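Local structure of ABC transporter, substrate-binding protein (Streptococcus pneumoniae, 5G5Y) at residues P120-L125 / A385-Y390; A331-V336 / A357-K362; E130-V135 / K402-L407. The protein binds kestose, nystose and longer fructooligosaccharides, preferring tetrasaccharides and larger, as the solute-binding component of the FusABC-MsmK ABC transporter that imports them. All coordinates share one frame; numbering follows the deposited sequence.

Contact 1: P120-L125 / A385-Y390. With ZN (zinc ion), chain J.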
ATOM      1  N   PRO A 120      15.249   4.726  -3.239  1.00 12.61           N
ATOM      2  CA  PRO A 120      13.923   4.226  -3.035  1.00 12.92           C
ATOM      3  C   PRO A 120      13.604   2.953  -3.814  1.00 12.93           C
ATOM      4  O   PRO A 120      14.310   2.561  -4.782  1.00 12.51           O
ATOM      5  CB  PRO A 120      13.041   5.364  -3.552  1.00 13.12           C
ATOM      6  CG  PRO A 120      13.841   5.923  -4.654  1.00 13.09           C
ATOM      7  CD  PRO A 120      15.240   5.913  -4.124  1.00 12.79           C
ATOM      8  N   TRP A 121      12.569   2.299  -3.329  1.00 12.27           N
ATOM      9  CA  TRP A 121      11.773   1.338  -4.118  1.00 13.17           C
ATOM     10  C   TRP A 121      10.578   2.094  -4.698  1.00 13.68           C
ATOM     11  O   TRP A 121       9.816   2.724  -3.950  1.00 14.24           O
ATOM     12  CB  TRP A 121      11.307   0.183  -3.229  1.00 14.17           C
ATOM     13  CG  TRP A 121      10.264  -0.743  -3.798  1.00 15.50           C
ATOM     14  CD1 TRP A 121      10.485  -1.829  -4.605  1.00 17.10           C
ATOM     15  CD2 TRP A 121       8.850  -0.728  -3.518  1.00 17.13           C
ATOM     16  NE1 TRP A 121       9.287  -2.478  -4.855  1.00 17.89           N
ATOM     17  CE2 TRP A 121       8.279  -1.834  -4.184  1.00 18.05           C
ATOM     18  CE3 TRP A 121       8.024   0.088  -2.730  1.00 17.67           C
ATOM     19  CZ2 TRP A 121       6.920  -2.113  -4.124  1.00 19.76           C
ATOM     20  CZ3 TRP A 121       6.671  -0.186  -2.676  1.00 18.90           C
ATOM     21  CH2 TRP A 121       6.126  -1.257  -3.388  1.00 20.07           C
ATOM     22  N   ILE A 122      10.407   1.993  -6.017  1.00 13.57           N
ATOM     23  CA  ILE A 122       9.286   2.562  -6.733  1.00 13.81           C
ATOM     24  C   ILE A 122       8.623   1.442  -7.540  1.00 14.38           C
ATOM     25  O   ILE A 122       9.279   0.789  -8.372  1.00 13.93           O
ATOM     26  CB  ILE A 122       9.730   3.691  -7.695  1.00 14.27           C
ATOM     27  CG1 ILE A 122      10.358   4.887  -6.933  1.00 14.89           C
ATOM     28  CG2 ILE A 122       8.542   4.175  -8.507  1.00 15.44           C
ATOM     29  CD1 ILE A 122      11.224   5.805  -7.789  1.00 15.90           C
ATOM     30  N   GLU A 123       7.332   1.237  -7.306  1.00 13.57           N
ATOM     31  CA  GLU A 123       6.536   0.270  -8.076  1.00 15.26           C
ATOM     32  C   GLU A 123       5.223   0.902  -8.473  1.00 15.26           C
ATOM     33  O   GLU A 123       4.262   0.945  -7.667  1.00 15.07           O
ATOM     34  CB  GLU A 123       6.283  -1.004  -7.274  1.00 16.33           C
ATOM     35  CG  GLU A 123       5.592  -2.139  -8.013  1.00 17.29           C
ATOM     36  CD  GLU A 123       5.133  -3.260  -7.073  1.00 18.81           C
ATOM     37  OE1 GLU A 123       4.065  -3.104  -6.429  1.00 17.25           O
ATOM     38  OE2 GLU A 123       5.837  -4.292  -6.933  1.00 18.67           O
ATOM     39  N   GLU A 124       5.140   1.371  -9.715  1.00 14.24           N
ATOM     40  CA  GLU A 124       3.883   1.923 -10.231  1.00 15.18           C
ATOM     41  C   GLU A 124       3.057   0.806 -10.867  1.00 15.62           C
ATOM     42  O   GLU A 124       3.549   0.091 -11.747  1.00 16.01           O
ATOM     43  CB  GLU A 124       4.172   3.012 -11.251  1.00 14.95           C
ATOM     44  CG  GLU A 124       4.932   4.178 -10.623  1.00 15.72           C
ATOM     45  CD  GLU A 124       5.062   5.345 -11.592  1.00 17.68           C
ATOM     46  OE1 GLU A 124       4.818   5.110 -12.801  1.00 16.98           O
ATOM     47  OE2 GLU A 124       5.408   6.466 -11.139  1.00 18.09           O
ATOM     48  N   LEU A 125       1.861   0.564 -10.315  1.00 15.33           N
ATOM     49  CA  LEU A 125       0.852  -0.323 -10.960  1.00 16.22           C
ATOM     50  C   LEU A 125      -0.353   0.560 -11.182  1.00 16.06           C
ATOM     51  O   LEU A 125      -1.216   0.740 -10.295  1.00 15.06           O
ATOM     52  CB  LEU A 125       0.531  -1.523 -10.084  1.00 17.06           C
ATOM     53  CG  LEU A 125       1.587  -2.614 -10.060  1.00 18.63           C
ATOM     54  CD1 LEU A 125       1.385  -3.506  -8.852  1.00 20.35           C
ATOM     55  CD2 LEU A 125       1.561  -3.404 -11.361  1.00 19.25           C
ATOM     56  N   ALA A 385      13.157   0.724  -9.593  1.00 13.39           N
ATOM     57  CA  ALA A 385      12.005   1.439 -10.094  1.00 13.50           C
ATOM     58  C   ALA A 385      11.338   0.763 -11.261  1.00 13.77           C
ATOM     59  O   ALA A 385      11.993   0.441 -12.253  1.00 13.32           O
ATOM     60  CB  ALA A 385      12.351   2.851 -10.493  1.00 13.82           C
ATOM     61  N   ILE A 386      10.025   0.589 -11.113  1.00 12.87           N
ATOM     62  CA  ILE A 386       9.132   0.138 -12.189  1.00 14.20           C
ATOM     63  C   ILE A 386       8.080   1.220 -12.394  1.00 14.99           C
ATOM     64  O   ILE A 386       7.264   1.512 -11.494  1.00 14.05           O
ATOM     65  CB  ILE A 386       8.466  -1.196 -11.869  1.00 14.83           C
ATOM     66  CG1 ILE A 386       9.543  -2.243 -11.533  1.00 16.27           C
ATOM     67  CG2 ILE A 386       7.633  -1.697 -13.045  1.00 16.13           C
ATOM     68  CD1 ILE A 386       8.996  -3.522 -10.941  1.00 16.06           C
ATOM     69  N   LEU A 387       8.122   1.819 -13.573  1.00 15.09           N
ATOM     70  CA  LEU A 387       7.208   2.897 -13.942  1.00 16.01           C
ATOM     71  C   LEU A 387       6.087   2.288 -14.762  1.00 15.87           C
ATOM     72  O   LEU A 387       6.264   1.253 -15.424  1.00 14.08           O
ATOM     73  CB  LEU A 387       7.919   3.993 -14.722  1.00 17.28           C
ATOM     74  CG  LEU A 387       9.112   4.623 -14.006  1.00 18.86           C
ATOM     75  CD1 LEU A 387       9.657   5.790 -14.789  1.00 20.35           C
ATOM     76  CD2 LEU A 387       8.756   5.047 -12.591  1.00 19.97           C
ATOM     77  N   ASP A 388       4.930   2.932 -14.685  1.00 16.21           N
ATOM     78  CA  ASP A 388       3.766   2.484 -15.403  1.00 18.23           C
ATOM     79  C   ASP A 388       3.989   2.438 -16.923  1.00 18.85           C
ATOM     80  O   ASP A 388       3.428   1.579 -17.583  1.00 17.82           O
ATOM     81  CB  ASP A 388       2.568   3.330 -15.030  1.00 20.65           C
ATOM     82  CG  ASP A 388       1.254   2.696 -15.458  1.00 21.95           C
ATOM     83  OD1 ASP A 388       0.927   1.591 -14.978  1.00 21.48           O
ATOM     84  OD2 ASP A 388       0.545   3.331 -16.270  1.00 25.15           O
ATOM     85  N   SER A 389       4.860   3.297 -17.457  1.00 18.89           N
ATOM     86  CA  SER A 389       5.262   3.214 -18.868  1.00 20.11           C
ATOM     87  C   SER A 389       6.008   1.908 -19.292  1.00 18.96           C
ATOM     88  O   SER A 389       6.170   1.641 -20.478  1.00 19.11           O
ATOM     89  CB  SER A 389       6.127   4.421 -19.233  1.00 20.06           C
ATOM     90  OG  SER A 389       7.310   4.448 -18.471  1.00 19.95           O
ATOM     91  N   TYR A 390       6.515   1.137 -18.345  1.00 17.71           N
ATOM     92  CA  TYR A 390       7.292  -0.071 -18.676  1.00 17.43           C
ATOM     93  C   TYR A 390       6.384  -1.226 -19.152  1.00 16.93           C
ATOM     94  O   TYR A 390       6.873  -2.149 -19.824  1.00 16.73           O
ATOM     95  CB  TYR A 390       8.070  -0.586 -17.473  1.00 16.02           C
ATOM     96  CG  TYR A 390       9.185   0.287 -16.941  1.00 15.99           C
ATOM     97  CD1 TYR A 390       9.426   1.567 -17.437  1.00 17.02           C
ATOM     98  CD2 TYR A 390      10.041  -0.200 -15.959  1.00 15.00           C
ATOM     99  CE1 TYR A 390      10.463   2.345 -16.963  1.00 17.08           C
ATOM    100  CE2 TYR A 390      11.067   0.573 -15.463  1.00 15.42           C
ATOM    101  CZ  TYR A 390      11.286   1.843 -15.951  1.00 16.35           C
ATOM    102  OH  TYR A 390      12.320   2.636 -15.443  1.00 16.41           O
TER
HETATM  103 ZN    ZN J1543       4.154   6.694 -14.066  1.00 45.91          ZN
HETATM  104  O   HOH W   1       5.150   6.153 -16.095  1.00 15.18           O

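Contact 2: A331-V336 / A357-K362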
ATOM      1  N   ALA A 331      18.316   0.166 -13.964  1.00 14.78           N
ATOM      2  CA  ALA A 331      18.039  -0.203 -15.358  1.00 14.72           C
ATOM      3  C   ALA A 331      16.688  -0.939 -15.369  1.00 14.90           C
ATOM      4  O   ALA A 331      16.463  -1.824 -14.529  1.00 14.20           O
ATOM      5  CB  ALA A 331      19.155  -1.087 -15.939  1.00 15.36           C
ATOM      6  N   PRO A 332      15.770  -0.560 -16.267  1.00 14.37           N
ATOM      7  CA  PRO A 332      14.384  -1.101 -16.245  1.00 14.89           C
ATOM      8  C   PRO A 332      14.267  -2.644 -16.154  1.00 15.15           C
ATOM      9  O   PRO A 332      13.544  -3.165 -15.299  1.00 13.68           O
ATOM     10  CB  PRO A 332      13.806  -0.594 -17.559  1.00 15.21           C
ATOM     11  CG  PRO A 332      14.525   0.697 -17.762  1.00 15.81           C
ATOM     12  CD  PRO A 332      15.932   0.462 -17.323  1.00 14.96           C
ATOM     13  N   LEU A 333      14.998  -3.375 -17.008  1.00 16.84           N
ATOM     14  CA  LEU A 333      14.938  -4.864 -16.950  1.00 18.17           C
ATOM     15  C   LEU A 333      15.467  -5.420 -15.627  1.00 15.52           C
ATOM     16  O   LEU A 333      14.995  -6.455 -15.123  1.00 14.37           O
ATOM     17  CB  LEU A 333      15.694  -5.509 -18.111  1.00 20.92           C
ATOM     18  CG  LEU A 333      14.898  -5.743 -19.405  1.00 24.64           C
ATOM     19  CD1 LEU A 333      15.889  -6.153 -20.495  1.00 27.77           C
ATOM     20  CD2 LEU A 333      13.821  -6.809 -19.277  1.00 25.78           C
ATOM     21  N   GLN A 334      16.437  -4.723 -15.048  1.00 14.04           N
ATOM     22  CA  GLN A 334      16.999  -5.143 -13.806  1.00 14.17           C
ATOM     23  C   GLN A 334      16.013  -4.849 -12.669  1.00 14.12           C
ATOM     24  O   GLN A 334      15.844  -5.692 -11.801  1.00 12.28           O
ATOM     25  CB  GLN A 334      18.327  -4.437 -13.535  1.00 15.32           C
ATOM     26  CG  GLN A 334      19.122  -5.103 -12.412  1.00 15.13           C
ATOM     27  CD  GLN A 334      19.680  -6.459 -12.823  1.00 16.62           C
ATOM     28  OE1 GLN A 334      20.380  -6.565 -13.809  1.00 17.23           O
ATOM     29  NE2 GLN A 334      19.325  -7.496 -12.097  1.00 17.02           N
ATOM     30  N   SER A 335      15.436  -3.637 -12.638  1.00 12.34           N
ATOM     31  CA  SER A 335      14.421  -3.315 -11.639  1.00 12.95           C
ATOM     32  C   SER A 335      13.271  -4.331 -11.610  1.00 12.86           C
ATOM     33  O   SER A 335      12.828  -4.756 -10.546  1.00 12.97           O
ATOM     34  CB  SER A 335      13.888  -1.903 -11.832  1.00 12.24           C
ATOM     35  OG  SER A 335      14.843  -0.946 -11.482  1.00 12.26           O
ATOM     36  N   VAL A 336      12.789  -4.721 -12.790  1.00 14.18           N
ATOM     37  CA  VAL A 336      11.673  -5.612 -12.860  1.00 14.17           C
ATOM     38  C   VAL A 336      12.061  -6.963 -12.231  1.00 14.04           C
ATOM     39  O   VAL A 336      11.350  -7.468 -11.378  1.00 14.03           O
ATOM     40  CB  VAL A 336      11.158  -5.777 -14.306  1.00 14.67           C
ATOM     41  CG1 VAL A 336      10.198  -6.940 -14.442  1.00 15.55           C
ATOM     42  CG2 VAL A 336      10.538  -4.465 -14.802  1.00 15.33           C
ATOM     43  N   ALA A 357      14.596 -11.361 -28.861  1.00 39.82           N
ATOM     44  CA  ALA A 357      14.559 -10.306 -29.860  1.00 40.33           C
ATOM     45  C   ALA A 357      14.166  -8.941 -29.303  1.00 40.95           C
ATOM     46  O   ALA A 357      14.800  -7.941 -29.637  1.00 38.17           O
ATOM     47  CB  ALA A 357      13.604 -10.681 -30.980  1.00 41.94           C
ATOM     48  N   SER A 358      13.086  -8.895 -28.517  1.00 37.32           N
ATOM     49  CA  SER A 358      12.572  -7.630 -27.986  1.00 33.67           C
ATOM     50  C   SER A 358      13.223  -7.235 -26.656  1.00 32.20           C
ATOM     51  O   SER A 358      13.010  -6.122 -26.193  1.00 33.59           O
ATOM     52  CB  SER A 358      11.060  -7.700 -27.827  1.00 34.46           C
ATOM     53  OG  SER A 358      10.711  -8.614 -26.802  1.00 35.58           O
ATOM     54  N   ASN A 359      13.988  -8.148 -26.050  1.00 31.61           N
ATOM     55  CA  ASN A 359      14.601  -7.949 -24.739  1.00 32.75           C
ATOM     56  C   ASN A 359      13.527  -7.500 -23.720  1.00 29.94           C
ATOM     57  O   ASN A 359      13.639  -6.457 -23.098  1.00 30.61           O
ATOM     58  CB  ASN A 359      15.766  -6.962 -24.854  1.00 33.07           C
ATOM     59  CG  ASN A 359      16.795  -7.131 -23.753  1.00 38.83           C
ATOM     60  OD1 ASN A 359      17.162  -8.254 -23.380  1.00 41.50           O
ATOM     61  ND2 ASN A 359      17.280  -6.005 -23.218  1.00 43.43           N
ATOM     62  N   SER A 360      12.451  -8.275 -23.636  1.00 27.44           N
ATOM     63  CA  SER A 360      11.356  -7.979 -22.720  1.00 24.90           C
ATOM     64  C   SER A 360      10.908  -9.234 -22.018  1.00 23.54           C
ATOM     65  O   SER A 360      11.067 -10.374 -22.511  1.00 22.85           O
ATOM     66  CB  SER A 360      10.194  -7.335 -23.468  1.00 27.33           C
ATOM     67  OG  SER A 360       9.611  -8.246 -24.393  1.00 28.81           O
ATOM     68  N   LEU A 361      10.341  -9.017 -20.841  1.00 21.90           N
ATOM     69  CA  LEU A 361       9.965 -10.070 -19.930  1.00 20.81           C
ATOM     70  C   LEU A 361       8.468 -10.343 -20.003  1.00 21.99           C
ATOM     71  O   LEU A 361       7.664  -9.404 -20.114  1.00 19.72           O
ATOM     72  CB  LEU A 361      10.361  -9.657 -18.503  1.00 21.65           C
ATOM     73  CG  LEU A 361      11.862  -9.537 -18.222  1.00 22.26           C
ATOM     74  CD1 LEU A 361      12.128  -8.738 -16.954  1.00 22.86           C
ATOM     75  CD2 LEU A 361      12.526 -10.893 -18.117  1.00 22.98           C
ATOM     76  N   LYS A 362       8.101 -11.624 -19.952  1.00 21.43           N
ATOM     77  CA  LYS A 362       6.708 -12.063 -19.842  1.00 22.30           C
ATOM     78  C   LYS A 362       6.547 -12.987 -18.657  1.00 21.05           C
ATOM     79  O   LYS A 362       7.308 -13.931 -18.498  1.00 20.35           O
ATOM     80  CB  LYS A 362       6.240 -12.796 -21.124  1.00 23.62           C
TER

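Contact 3: E130-V135 / K402-L407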
ATOM      1  N   GLU A 130      -5.616   6.020 -11.285  1.00 14.40           N
ATOM      2  CA  GLU A 130      -5.677   4.634 -11.739  1.00 15.00           C
ATOM      3  C   GLU A 130      -4.768   3.697 -10.971  1.00 14.66           C
ATOM      4  O   GLU A 130      -4.846   2.484 -11.196  1.00 15.75           O
ATOM      5  CB  GLU A 130      -5.376   4.564 -13.254  1.00 18.49           C
ATOM      6  CG  GLU A 130      -6.508   5.138 -14.070  1.00 21.05           C
ATOM      7  CD  GLU A 130      -6.231   5.223 -15.569  1.00 27.81           C
ATOM      8  OE1 GLU A 130      -5.497   4.403 -16.130  1.00 30.43           O
ATOM      9  OE2 GLU A 130      -6.802   6.114 -16.204  1.00 31.91           O
ATOM     10  N   SER A 131      -3.967   4.218 -10.018  1.00 13.48           N
ATOM     11  CA  SER A 131      -3.086   3.383  -9.224  1.00 13.05           C
ATOM     12  C   SER A 131      -3.891   2.284  -8.537  1.00 13.46           C
ATOM     13  O   SER A 131      -4.999   2.522  -8.047  1.00 12.14           O
ATOM     14  CB  SER A 131      -2.330   4.208  -8.167  1.00 13.25           C
ATOM     15  OG  SER A 131      -1.612   3.361  -7.266  1.00 12.53           O
ATOM     16  N   ILE A 132      -3.302   1.096  -8.478  1.00 13.90           N
ATOM     17  CA  ILE A 132      -3.888  -0.040  -7.763  1.00 14.26           C
ATOM     18  C   ILE A 132      -4.127   0.268  -6.282  1.00 13.92           C
ATOM     19  O   ILE A 132      -4.955  -0.367  -5.635  1.00 12.56           O
ATOM     20  CB  ILE A 132      -2.975  -1.301  -7.912  1.00 14.84           C
ATOM     21  CG1 ILE A 132      -3.729  -2.584  -7.521  1.00 15.54           C
ATOM     22  CG2 ILE A 132      -1.689  -1.153  -7.112  1.00 15.68           C
ATOM     23  CD1 ILE A 132      -3.065  -3.861  -8.017  1.00 16.85           C
ATOM     24  N   HIS A 133      -3.376   1.244  -5.765  1.00 13.02           N
ATOM     25  CA  HIS A 133      -3.474   1.672  -4.395  1.00 14.00           C
ATOM     26  C   HIS A 133      -4.621   2.623  -4.071  1.00 12.88           C
ATOM     27  O   HIS A 133      -4.918   2.819  -2.894  1.00 13.76           O
ATOM     28  CB  HIS A 133      -2.160   2.306  -3.971  1.00 14.26           C
ATOM     29  CG  HIS A 133      -1.017   1.372  -4.087  1.00 15.43           C
ATOM     30  ND1 HIS A 133      -0.857   0.291  -3.247  1.00 17.54           N
ATOM     31  CD2 HIS A 133      -0.020   1.305  -4.993  1.00 15.89           C
ATOM     32  CE1 HIS A 133       0.235  -0.366  -3.604  1.00 17.85           C
ATOM     33  NE2 HIS A 133       0.735   0.210  -4.683  1.00 15.99           N
ATOM     34  N   SER A 134      -5.297   3.152  -5.094  1.00 13.11           N
ATOM     35  CA  SER A 134      -6.300   4.202  -4.921  1.00 12.44           C
ATOM     36  C   SER A 134      -7.470   3.802  -4.027  1.00 13.07           C
ATOM     37  O   SER A 134      -8.024   4.660  -3.327  1.00 12.25           O
ATOM     38  CB  SER A 134      -6.821   4.689  -6.277  1.00 12.68           C
ATOM     39  OG  SER A 134      -5.803   5.349  -7.023  1.00 12.43           O
ATOM     40  N   VAL A 135      -7.849   2.516  -4.080  1.00 13.03           N
ATOM     41  CA  VAL A 135      -8.904   1.951  -3.214  1.00 13.58           C
ATOM     42  C   VAL A 135      -8.310   0.691  -2.659  1.00 14.01           C
ATOM     43  O   VAL A 135      -7.809  -0.134  -3.438  1.00 15.02           O
ATOM     44  CB  VAL A 135     -10.178   1.618  -4.017  1.00 13.81           C
ATOM     45  CG1 VAL A 135     -11.280   0.944  -3.169  1.00 14.98           C
ATOM     46  CG2 VAL A 135     -10.740   2.903  -4.564  1.00 15.92           C
ATOM     47  N   LYS A 402      -3.196  -6.707 -12.928  1.00 19.14           N
ATOM     48  CA  LYS A 402      -3.917  -6.240 -14.104  1.00 19.19           C
ATOM     49  C   LYS A 402      -5.421  -6.344 -13.879  1.00 19.38           C
ATOM     50  O   LYS A 402      -6.170  -5.423 -14.209  1.00 17.52           O
ATOM     51  CB  LYS A 402      -3.495  -7.004 -15.346  1.00 21.67           C
ATOM     52  CG  LYS A 402      -4.250  -6.667 -16.624  1.00 25.52           C
ATOM     53  CD  LYS A 402      -4.143  -5.195 -16.990  1.00 31.78           C
ATOM     54  CE  LYS A 402      -4.668  -4.920 -18.397  1.00 36.49           C
ATOM     55  NZ  LYS A 402      -5.015  -3.473 -18.553  1.00 39.98           N
ATOM     56  N   TRP A 403      -5.856  -7.489 -13.388  1.00 17.57           N
ATOM     57  CA  TRP A 403      -7.274  -7.722 -13.083  1.00 18.48           C
ATOM     58  C   TRP A 403      -7.824  -6.627 -12.137  1.00 16.99           C
ATOM     59  O   TRP A 403      -8.825  -6.014 -12.439  1.00 17.63           O
ATOM     60  CB  TRP A 403      -7.421  -9.086 -12.462  1.00 19.30           C
ATOM     61  CG  TRP A 403      -8.791  -9.447 -12.008  1.00 20.88           C
ATOM     62  CD1 TRP A 403      -9.842  -9.916 -12.793  1.00 22.66           C
ATOM     63  CD2 TRP A 403      -9.269  -9.439 -10.666  1.00 21.59           C
ATOM     64  NE1 TRP A 403     -10.923 -10.192 -11.984  1.00 22.64           N
ATOM     65  CE2 TRP A 403     -10.603  -9.890 -10.689  1.00 22.56           C
ATOM     66  CE3 TRP A 403      -8.699  -9.079  -9.440  1.00 23.47           C
ATOM     67  CZ2 TRP A 403     -11.370 -10.012  -9.513  1.00 24.45           C
ATOM     68  CZ3 TRP A 403      -9.456  -9.174  -8.302  1.00 25.13           C
ATOM     69  CH2 TRP A 403     -10.790  -9.625  -8.347  1.00 23.53           C
ATOM     70  N   ARG A 404      -7.121  -6.370 -11.039  1.00 16.03           N
ATOM     71  CA  ARG A 404      -7.549  -5.389 -10.042  1.00 15.86           C
ATOM     72  C   ARG A 404      -7.552  -3.979 -10.642  1.00 15.58           C
ATOM     73  O   ARG A 404      -8.492  -3.239 -10.445  1.00 15.13           O
ATOM     74  CB  ARG A 404      -6.694  -5.468  -8.758  1.00 15.66           C
ATOM     75  CG  ARG A 404      -7.343  -4.807  -7.571  1.00 15.85           C
ATOM     76  CD  ARG A 404      -6.478  -4.853  -6.350  1.00 15.95           C
ATOM     77  NE  ARG A 404      -7.325  -4.589  -5.183  1.00 15.25           N
ATOM     78  CZ  ARG A 404      -7.448  -3.402  -4.584  1.00 15.28           C
ATOM     79  NH1 ARG A 404      -6.751  -2.340  -4.972  1.00 15.84           N
ATOM     80  NH2 ARG A 404      -8.257  -3.284  -3.566  1.00 15.20           N
ATOM     81  N   LEU A 405      -6.513  -3.621 -11.398  1.00 17.52           N
ATOM     82  CA  LEU A 405      -6.444  -2.307 -12.057  1.00 17.28           C
ATOM     83  C   LEU A 405      -7.622  -2.052 -12.941  1.00 17.65           C
ATOM     84  O   LEU A 405      -8.158  -0.939 -12.966  1.00 16.87           O
ATOM     85  CB  LEU A 405      -5.186  -2.158 -12.945  1.00 17.39           C
ATOM     86  CG  LEU A 405      -3.915  -1.803 -12.241  1.00 20.15           C
ATOM     87  CD1 LEU A 405      -2.749  -1.741 -13.237  1.00 22.93           C
ATOM     88  CD2 LEU A 405      -4.038  -0.450 -11.570  1.00 21.48           C
ATOM     89  N   ASP A 406      -8.009  -3.063 -13.711  1.00 16.90           N
ATOM     90  CA  ASP A 406      -9.124  -2.899 -14.619  1.00 16.27           C
ATOM     91  C   ASP A 406     -10.449  -2.703 -13.851  1.00 15.51           C
ATOM     92  O   ASP A 406     -11.236  -1.862 -14.258  1.00 15.31           O
ATOM     93  CB  ASP A 406      -9.222  -4.098 -15.560  1.00 20.33           C
ATOM     94  CG  ASP A 406      -8.091  -4.148 -16.600  1.00 24.02           C
ATOM     95  OD1 ASP A 406      -7.330  -3.174 -16.796  1.00 26.83           O
ATOM     96  OD2 ASP A 406      -8.007  -5.202 -17.260  1.00 29.16           O
ATOM     97  N   LEU A 407     -10.656  -3.397 -12.727  1.00 14.81           N
ATOM     98  CA  LEU A 407     -11.824  -3.136 -11.875  1.00 15.56           C
ATOM     99  C   LEU A 407     -11.820  -1.704 -11.332  1.00 15.29           C
ATOM    100  O   LEU A 407     -12.840  -1.016 -11.352  1.00 15.11           O
ATOM    101  CB  LEU A 407     -11.889  -4.101 -10.686  1.00 16.11           C
ATOM    102  CG  LEU A 407     -12.080  -5.606 -11.014  1.00 16.76           C
ATOM    103  CD1 LEU A 407     -12.102  -6.461  -9.766  1.00 17.81           C
ATOM    104  CD2 LEU A 407     -13.349  -5.821 -11.794  1.00 18.31           C
TER
HETATM  105  O   HOH W   2      -6.901   1.560 -12.818  1.00 13.09           O

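Contact 1: P120-L125 / A385-Y390
With CG set opposite its own carbonyl carbon (chi1 -62°) and the chain extended beyond it, Glu124 carries its carboxylate alongside the backbone of Leu387 and Asp388. There OE1 does two jobs: it binds the zinc ion at 2.1 Å and accepts from Asp388 N at 2.9 Å. The Asp388 N-H comes to the anti side of the carboxylate, 18° out of its plane. Before this site the two segments pair as parallel strands, Ile122 beside Ala385 and Glu123 beside Ile386; strand 121-123 is the middle one of a three-stranded mixed sheet, between 384-386 and antiparallel 305-306. Ile386 N donates to Ile122 O (2.8 Å), and Glu124 N donates to Ile386 O (2.8 Å). On one face of the sheet CB of Ile122 meets CB of Ala385 at 3.9 Å; on the other, Ile386 packs against substrate-binding Trp340, and substrate-binding Glu123 bonds through OE2 to Asn339. Asp127 also ligates the zinc, Lys102 belongs to the same site, and water 1 links the metal to Ser389 N. Tyr105 OH holds Glu124 OE2. Thus metal, amide and hydroxyl together fix the rotation of this buried carboxylate, and the zinc probably offsets its negative charge.

Contact 2: A331-V336 / A357-K362
Leu333 of the helix and Leu361 of the strand meet through their methyl ends, CD2 of Leu333 lying 3.5 Å from CD1 of Leu361, tighter than usual for two carbons. The two side chains pass each other at a slant. The same CD1 of Leu361 is met tip to tip by Val336, whose CG1 comes within 3.6 Å, so one methyl is held between side chains one helical turn apart. The other branch of Leu333 turns to Asn359: its CD1 makes a close, non-bonded approach of 3.1 Å to ND2 and lies 3.5 Å from the backbone O of that residue. No hydrogen bond joins the segments; the interface is apolar, with an amide at its border.

Torsions put these groups in place. Val336 has CG1 trans to the backbone N (chi1 167°), which turns that methyl to Leu361, while Asn359, its CG likewise anti to the backbone N, swings its amide over to Leu333. Residues 357-362 belong to a two-stranded antiparallel hairpin of 352-355 and 360-363, and Asn359 with Ser360 opposite Asp355 forms a G1 beta bulge, the phi and psi of Asn359 both being positive. Helix 332-336 and strand 360-362 run at 24° to each other, their axes 9.6 Å apart at the closest.

Farther out, Phe352 of the partner strand touches both Val336 and Leu361, and Thr395 lies against the same two residues. Val394 packs on Leu333, and backbone bonds tie Leu361 to Val394 and Thr396. Ala331 occupies the N-cap position of the helix, where its O accepts from Ser335 N. Ser335 OG bonds back to Gln329 O, ahead of the helix.

Contact 3: E130-V135 / K402-L407
Hydrogen bonds from Arg404 to Val135 are the direct polar link of this contact. NH1 and NH2 of Arg404 grip the single backbone O of Val135 end-on, at 2.9 Å and 3.2 Å; the oxygen lies 7° out of the guanidinium plane. NH1 meets the oxygen almost head-on, in line with the C=O bond, whereas NH2 approaches from above the carbonyl plane. Ile132 O also sits near that edge, close to NH1 but at a poor angle for bonding. Water 2 adds a bridge, donating to both Glu130 O and Leu405 O.

Apolar contacts lie beside it. Arg404, with CG anti to the backbone N (chi1 -162°) and the chain extended to NE, crosses Ile132 at about a right angle, its CD 3.8 Å from CG1 of Ile132. Leu405 turns CD2 to the loop, 3.9 Å from Ile132 CB. The same methyl closely approaches a carbonyl, Glu130 O, at 3.1 Å.

Local bonds shape the loop itself: Ser131 to Ser134 is a type I turn, and Ser131 OG accepts from His133 N as an ST turn. Outside the segments, Arg404 NE donates to Trp270 O, and the guanidinium makes a cation-pi contact with substrate-binding Trp270. Val135 O and Trp270 O thus fix the guanidinium's orientation, its positive charge is probably offset in part by carbonyl dipoles and the indole, and helix 399-412 ties the 130-135 loop to a residue of the sugar site.

Contact 1 sits between the other two, its centre about 13 Å from that of contact 2 and about 14 Å from that of contact 3. It touches both directly. Ser335 OG of contact 2 lies 3.0 Å from Ala385 N, a probable hydrogen bond, while Ile386 CD1 packs 3.9 Å from Val336 CA; Leu125 O lies 2.8 Å from Ile132 N of contact 3. Contacts 2 and 3 do not meet, their nearest atoms being about 12 Å apart. Substrate-binding residues adjoin all three: Glu123 lies within contact 1, the side chain of Trp340 is about 4 Å from those of Ile386 and Val336, and that of Trp270 is about 3 Å from that of Arg404.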